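Local atomic coordinates of lysyl-trna-dependent l-ysyl-phosphatidylgycerol synthase (Bacillus licheniformis, PDB entry 4V36), a protein that transfers lysine from lysyl-tRNA to the membrane lipid phosphatidylglycerol, giving lysyl-phosphatidylglycerol, a modification linked to bacterial resistance. Residues 161-169 with 198-209. Residues are numbered along the deposited sequence; the frame is centred on the assembly and turned at random.
Sequences FLNELRQVS and VLKSEEGEIVAF
Phe-209 is pushed against one side of helix 161-169, and the tight part of the contact is built around its ring. CB of Leu-165 sits over the centre of one face, 4.2 Å above the plane, while Val-168 CG1 and the backbone N of Ser-169 come up at the edge. With chi1 at 74°, CG of Phe-209 lies between its own backbone N and carbonyl carbon, which points the ring at Leu-165 and Ser-169; its CE1 comes within 3.3 Å of Leu-165 O, already accepting the helix hydrogen bond from Ser-169 N. Leu-165 CD2 packs 3.7 Å from Phe-209 CB and also reaches Val-198 CG1. Val-168 sets its other methyl, CG2, 3.4 Å from O of buried Ile-206.

The looser side lies at partly exposed Phe-161 and Glu-164. Ile-206 CD1 approaches the Phe-161 ring obliquely, 3.8 Å from CE1, and Glu-164 brings OE1 to 3.3 Å from the same methyl, the side chains crossing at about a right angle. Glu-164 OE1 stays 6.2 Å from Lys-200 NZ, and the solvent-facing turn 201-204 stands clear of the helix.

Segment 161-169 crosses strand 206-209 at about 80°. In this probably GNAT-like fold, Val-207 and Ala-208 form a classic beta bulge opposite Leu-199, strands 149-153 and 220-228 flank the hairpin, helix 236-251 packs against Leu-199 and Ala-208, and Ser-169 OG is hydrogen-bonded to Arg-227 NH1 of the lysine amide pocket.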
ATOM      1  N   PHE A 161      -2.720 -20.259 -14.683  1.00 30.15           N
ATOM      2  CA  PHE A 161      -2.252 -19.821 -13.376  1.00 25.38           C
ATOM      3  C   PHE A 161      -3.100 -18.665 -12.852  1.00 22.70           C
ATOM      4  O   PHE A 161      -3.485 -18.647 -11.683  1.00 32.97           O
ATOM      5  CB  PHE A 161      -0.780 -19.410 -13.445  1.00 19.42           C
ATOM      6  CG  PHE A 161      -0.190 -19.041 -12.114  1.00 19.85           C
ATOM      7  CD1 PHE A 161       0.037 -20.012 -11.153  1.00 18.41           C
ATOM      8  CD2 PHE A 161       0.148 -17.730 -11.829  1.00 22.96           C
ATOM      9  CE1 PHE A 161       0.582 -19.678  -9.927  1.00 20.33           C
ATOM     10  CE2 PHE A 161       0.695 -17.391 -10.606  1.00 23.85           C
ATOM     11  CZ  PHE A 161       0.911 -18.366  -9.653  1.00 15.64           C
ATOM     12  N   LEU A 162      -3.392 -17.707 -13.726  1.00 20.06           N
ATOM     13  CA  LEU A 162      -4.203 -16.552 -13.355  1.00 24.09           C
ATOM     14  C   LEU A 162      -5.635 -16.958 -13.016  1.00 21.16           C
ATOM     15  O   LEU A 162      -6.248 -16.392 -12.111  1.00 19.90           O
ATOM     16  CB  LEU A 162      -4.200 -15.515 -14.480  1.00 19.82           C
ATOM     17  CG  LEU A 162      -2.845 -14.871 -14.782  1.00 28.13           C
ATOM     18  CD1 LEU A 162      -2.960 -13.882 -15.932  1.00 30.01           C
ATOM     19  CD2 LEU A 162      -2.286 -14.190 -13.542  1.00 24.51           C
ATOM     20  N   ASN A 163      -6.161 -17.940 -13.743  1.00 19.55           N
ATOM     21  CA  ASN A 163      -7.494 -18.464 -13.462  1.00 20.96           C
ATOM     22  C   ASN A 163      -7.587 -19.042 -12.056  1.00 17.88           C
ATOM     23  O   ASN A 163      -8.587 -18.853 -11.363  1.00 18.80           O
ATOM     24  CB  ASN A 163      -7.883 -19.532 -14.485  1.00 20.86           C
ATOM     25  CG  ASN A 163      -8.302 -18.942 -15.814  1.00 24.85           C
ATOM     26  OD1 ASN A 163      -8.662 -17.768 -15.899  1.00 23.96           O
ATOM     27  ND2 ASN A 163      -8.266 -19.757 -16.862  1.00 28.65           N
ATOM     28  N   GLU A 164      -6.538 -19.745 -11.640  1.00 17.76           N
ATOM     29  CA  GLU A 164      -6.491 -20.335 -10.307  1.00 19.53           C
ATOM     30  C   GLU A 164      -6.396 -19.255  -9.233  1.00 22.22           C
ATOM     31  O   GLU A 164      -6.915 -19.419  -8.129  1.00 17.69           O
ATOM     32  CB  GLU A 164      -5.313 -21.305 -10.190  1.00 19.28           C
ATOM     33  CG  GLU A 164      -5.430 -22.522 -11.093  1.00 35.48           C
ATOM     34  CD  GLU A 164      -4.184 -23.385 -11.084  1.00 52.96           C
ATOM     35  OE1 GLU A 164      -3.215 -23.027 -10.381  1.00 59.20           O
ATOM     36  OE2 GLU A 164      -4.170 -24.421 -11.781  1.00 62.97           O
ATOM     37  N   LEU A 165      -5.731 -18.152  -9.563  1.00 16.05           N
ATOM     38  CA  LEU A 165      -5.629 -17.028  -8.642  1.00 13.74           C
ATOM     39  C   LEU A 165      -6.953 -16.280  -8.555  1.00 14.94           C
ATOM     40  O   LEU A 165      -7.329 -15.790  -7.491  1.00 18.38           O
ATOM     41  CB  LEU A 165      -4.517 -16.069  -9.071  1.00 17.82           C
ATOM     42  CG  LEU A 165      -3.093 -16.626  -9.125  1.00 20.97           C
ATOM     43  CD1 LEU A 165      -2.107 -15.514  -9.431  1.00 16.47           C
ATOM     44  CD2 LEU A 165      -2.729 -17.324  -7.827  1.00  9.10           C
ATOM     45  N   ARG A 166      -7.656 -16.196  -9.681  1.00 15.04           N
ATOM     46  CA  ARG A 166      -8.935 -15.495  -9.731  1.00 22.01           C
ATOM     47  C   ARG A 166      -9.989 -16.215  -8.897  1.00 23.39           C
ATOM     48  O   ARG A 166     -10.781 -15.580  -8.198  1.00 19.37           O
ATOM     49  CB  ARG A 166      -9.420 -15.347 -11.176  1.00 15.25           C
ATOM     50  CG  ARG A 166     -10.755 -14.630 -11.300  1.00 18.76           C
ATOM     51  CD  ARG A 166     -11.168 -14.448 -12.752  1.00 26.97           C
ATOM     52  NE  ARG A 166     -10.247 -13.585 -13.486  1.00 22.58           N
ATOM     53  CZ  ARG A 166     -10.280 -12.257 -13.455  1.00 30.40           C
ATOM     54  NH1 ARG A 166     -11.187 -11.630 -12.716  1.00 17.65           N
ATOM     55  NH2 ARG A 166      -9.403 -11.553 -14.157  1.00 32.25           N
ATOM     56  N   GLN A 167      -9.993 -17.543  -8.976  1.00 17.86           N
ATOM     57  CA  GLN A 167     -10.915 -18.359  -8.193  1.00 13.94           C
ATOM     58  C   GLN A 167     -10.706 -18.127  -6.701  1.00 23.51           C
ATOM     59  O   GLN A 167     -11.666 -18.022  -5.938  1.00 26.78           O
ATOM     60  CB  GLN A 167     -10.742 -19.841  -8.529  1.00 19.48           C
ATOM     61  CG  GLN A 167     -11.151 -20.203  -9.948  1.00 39.70           C
ATOM     62  CD  GLN A 167     -10.811 -21.636 -10.308  1.00 49.43           C
ATOM     63  OE1 GLN A 167     -10.243 -22.374  -9.503  1.00 53.78           O
ATOM     64  NE2 GLN A 167     -11.158 -22.038 -11.525  1.00 51.85           N
ATOM     65  N   VAL A 168      -9.445 -18.045  -6.294  1.00 23.02           N
ATOM     66  CA  VAL A 168      -9.099 -17.735  -4.912  1.00 23.13           C
ATOM     67  C   VAL A 168      -9.516 -16.307  -4.561  1.00 22.13           C
ATOM     68  O   VAL A 168     -10.072 -16.055  -3.491  1.00 21.81           O
ATOM     69  CB  VAL A 168      -7.589 -17.910  -4.656  1.00 21.75           C
ATOM     70  CG1 VAL A 168      -7.212 -17.393  -3.276  1.00 17.94           C
ATOM     71  CG2 VAL A 168      -7.188 -19.370  -4.818  1.00 20.14           C
ATOM     72  N   SER A 169      -9.251 -15.381  -5.476  1.00 19.18           N
ATOM     73  CA  SER A 169      -9.582 -13.976  -5.270  1.00 14.93           C
ATOM     74  C   SER A 169     -11.088 -13.752  -5.171  1.00 17.19           C
ATOM     75  O   SER A 169     -11.562 -13.099  -4.241  1.00 22.87           O
ATOM     76  CB  SER A 169      -9.001 -13.120  -6.398  1.00 11.85           C
ATOM     77  OG  SER A 169      -9.393 -11.765  -6.265  1.00 13.81           O
ATOM     78  N   VAL A 198       2.580 -17.987  -3.656  1.00 17.61           N
ATOM     79  CA  VAL A 198       1.387 -18.800  -3.455  1.00 23.46           C
ATOM     80  C   VAL A 198       1.566 -19.817  -2.332  1.00 30.85           C
ATOM     81  O   VAL A 198       2.684 -20.224  -2.018  1.00 29.18           O
ATOM     82  CB  VAL A 198       0.989 -19.552  -4.743  1.00 18.85           C
ATOM     83  CG1 VAL A 198       0.626 -18.569  -5.848  1.00 21.66           C
ATOM     84  CG2 VAL A 198       2.113 -20.474  -5.189  1.00 22.20           C
ATOM     85  N   LEU A 199       0.452 -20.213  -1.727  1.00 21.41           N
ATOM     86  CA  LEU A 199       0.453 -21.279  -0.735  1.00 21.61           C
ATOM     87  C   LEU A 199      -0.381 -22.447  -1.248  1.00 24.01           C
ATOM     88  O   LEU A 199      -1.582 -22.309  -1.480  1.00 23.58           O
ATOM     89  CB  LEU A 199      -0.093 -20.783   0.604  1.00 19.43           C
ATOM     90  CG  LEU A 199       0.031 -21.775   1.763  1.00 25.75           C
ATOM     91  CD1 LEU A 199       1.490 -21.962   2.151  1.00 19.90           C
ATOM     92  CD2 LEU A 199      -0.796 -21.333   2.962  1.00 24.84           C
ATOM     93  N   LYS A 200       0.264 -23.593  -1.433  1.00 25.30           N
ATOM     94  CA  LYS A 200      -0.412 -24.769  -1.965  1.00 28.73           C
ATOM     95  C   LYS A 200      -0.628 -25.833  -0.897  1.00 30.25           C
ATOM     96  O   LYS A 200       0.156 -25.953   0.041  1.00 33.70           O
ATOM     97  CB  LYS A 200       0.383 -25.365  -3.128  1.00 30.00           C
ATOM     98  CG  LYS A 200       0.471 -24.476  -4.356  1.00 29.76           C
ATOM     99  CD  LYS A 200       1.228 -25.177  -5.471  1.00 30.96           C
ATOM    100  CE  LYS A 200       1.291 -24.327  -6.727  1.00 36.36           C
ATOM    101  NZ  LYS A 200       2.025 -25.020  -7.821  1.00 31.01           N
ATOM    102  N   SER A 201      -1.699 -26.605  -1.051  1.00 32.70           N
ATOM    103  CA  SER A 201      -1.962 -27.736  -0.172  1.00 31.59           C
ATOM    104  C   SER A 201      -1.124 -28.933  -0.605  1.00 39.42           C
ATOM    105  O   SER A 201      -0.293 -28.818  -1.506  1.00 39.43           O
ATOM    106  CB  SER A 201      -3.448 -28.094  -0.185  1.00 30.83           C
ATOM    107  OG  SER A 201      -3.871 -28.440  -1.493  1.00 32.58           O
ATOM    108  N   GLU A 202      -1.342 -30.077   0.036  1.00 41.60           N
ATOM    109  CA  GLU A 202      -0.635 -31.301  -0.330  1.00 41.15           C
ATOM    110  C   GLU A 202      -0.995 -31.751  -1.741  1.00 42.52           C
ATOM    111  O   GLU A 202      -0.156 -32.284  -2.468  1.00 40.97           O
ATOM    112  CB  GLU A 202      -0.945 -32.421   0.663  1.00 53.59           C
ATOM    113  CG  GLU A 202      -0.231 -32.288   1.992  1.00 59.70           C
ATOM    114  CD  GLU A 202      -0.566 -33.420   2.940  1.00 64.38           C
ATOM    115  OE1 GLU A 202      -1.611 -34.073   2.736  1.00 61.18           O
ATOM    116  OE2 GLU A 202       0.217 -33.658   3.885  1.00 69.20           O
ATOM    117  N   GLU A 203      -2.248 -31.524  -2.124  1.00 44.85           N
ATOM    118  CA  GLU A 203      -2.735 -31.918  -3.440  1.00 45.47           C
ATOM    119  C   GLU A 203      -2.264 -30.949  -4.521  1.00 42.09           C
ATOM    120  O   GLU A 203      -2.544 -31.139  -5.704  1.00 47.37           O
ATOM    121  CB  GLU A 203      -4.266 -32.003  -3.445  1.00 51.87           C
ATOM    122  CG  GLU A 203      -4.847 -33.073  -2.524  1.00 57.19           C
ATOM    123  CD  GLU A 203      -4.882 -32.648  -1.067  1.00 66.04           C
ATOM    124  OE1 GLU A 203      -4.586 -31.467  -0.781  1.00 69.06           O
ATOM    125  OE2 GLU A 203      -5.204 -33.493  -0.207  1.00 68.11           O
ATOM    126  N   GLY A 204      -1.548 -29.909  -4.104  1.00 36.11           N
ATOM    127  CA  GLY A 204      -1.014 -28.929  -5.030  1.00 32.40           C
ATOM    128  C   GLY A 204      -2.021 -27.858  -5.394  1.00 34.53           C
ATOM    129  O   GLY A 204      -1.852 -27.147  -6.384  1.00 39.46           O
ATOM    130  N   GLU A 205      -3.074 -27.740  -4.590  1.00 27.72           N
ATOM    131  CA  GLU A 205      -4.110 -26.749  -4.841  1.00 27.18           C
ATOM    132  C   GLU A 205      -3.776 -25.415  -4.185  1.00 28.20           C
ATOM    133  O   GLU A 205      -3.543 -25.345  -2.978  1.00 36.58           O
ATOM    134  CB  GLU A 205      -5.468 -27.247  -4.342  1.00 36.07           C
ATOM    135  CG  GLU A 205      -6.611 -26.288  -4.627  1.00 38.55           C
ATOM    136  CD  GLU A 205      -7.923 -26.744  -4.022  1.00 52.51           C
ATOM    137  OE1 GLU A 205      -7.913 -27.719  -3.240  1.00 53.86           O
ATOM    138  OE2 GLU A 205      -8.965 -26.127  -4.330  1.00 59.46           O
ATOM    139  N   ILE A 206      -3.753 -24.359  -4.991  1.00 21.86           N
ATOM    140  CA  ILE A 206      -3.486 -23.014  -4.498  1.00 23.13           C
ATOM    141  C   ILE A 206      -4.631 -22.527  -3.616  1.00 20.95           C
ATOM    142  O   ILE A 206      -5.766 -22.404  -4.074  1.00 26.56           O
ATOM    143  CB  ILE A 206      -3.279 -22.022  -5.658  1.00 22.59           C
ATOM    144  CG1 ILE A 206      -2.126 -22.481  -6.553  1.00 21.04           C
ATOM    145  CG2 ILE A 206      -3.026 -20.621  -5.127  1.00 21.44           C
ATOM    146  CD1 ILE A 206      -1.879 -21.577  -7.741  1.00 24.60           C
ATOM    147  N   VAL A 207      -4.329 -22.252  -2.352  1.00 13.55           N
ATOM    148  CA  VAL A 207      -5.348 -21.795  -1.414  1.00 19.30           C
ATOM    149  C   VAL A 207      -5.136 -20.343  -0.998  1.00 23.50           C
ATOM    150  O   VAL A 207      -5.980 -19.758  -0.323  1.00 27.11           O
ATOM    151  CB  VAL A 207      -5.385 -22.672  -0.149  1.00 15.98           C
ATOM    152  CG1 VAL A 207      -5.604 -24.131  -0.521  1.00 22.47           C
ATOM    153  CG2 VAL A 207      -4.105 -22.505   0.651  1.00 12.97           C
ATOM    154  N   ALA A 208      -4.007 -19.765  -1.404  1.00 13.61           N
ATOM    155  CA  ALA A 208      -3.698 -18.375  -1.076  1.00 20.46           C
ATOM    156  C   ALA A 208      -2.630 -17.809  -2.005  1.00 17.91           C
ATOM    157  O   ALA A 208      -1.784 -18.547  -2.506  1.00 17.33           O
ATOM    158  CB  ALA A 208      -3.248 -18.259   0.376  1.00 15.23           C
ATOM    159  N   PHE A 209      -2.667 -16.498  -2.235  1.00 15.72           N
ATOM    160  CA  PHE A 209      -1.634 -15.853  -3.039  1.00  8.82           C
ATOM    161  C   PHE A 209      -1.368 -14.416  -2.605  1.00 19.70           C
ATOM    162  O   PHE A 209      -2.243 -13.745  -2.055  1.00 18.21           O
ATOM    163  CB  PHE A 209      -2.004 -15.885  -4.526  1.00  8.62           C
ATOM    164  CG  PHE A 209      -3.090 -14.916  -4.913  1.00 18.68           C
ATOM    165  CD1 PHE A 209      -4.423 -15.283  -4.835  1.00 10.16           C
ATOM    166  CD2 PHE A 209      -2.775 -13.646  -5.377  1.00 11.64           C
ATOM    167  CE1 PHE A 209      -5.423 -14.399  -5.196  1.00 13.31           C
ATOM    168  CE2 PHE A 209      -3.771 -12.759  -5.738  1.00 12.89           C
ATOM    169  CZ  PHE A 209      -5.095 -13.136  -5.650  1.00 18.19           C
TER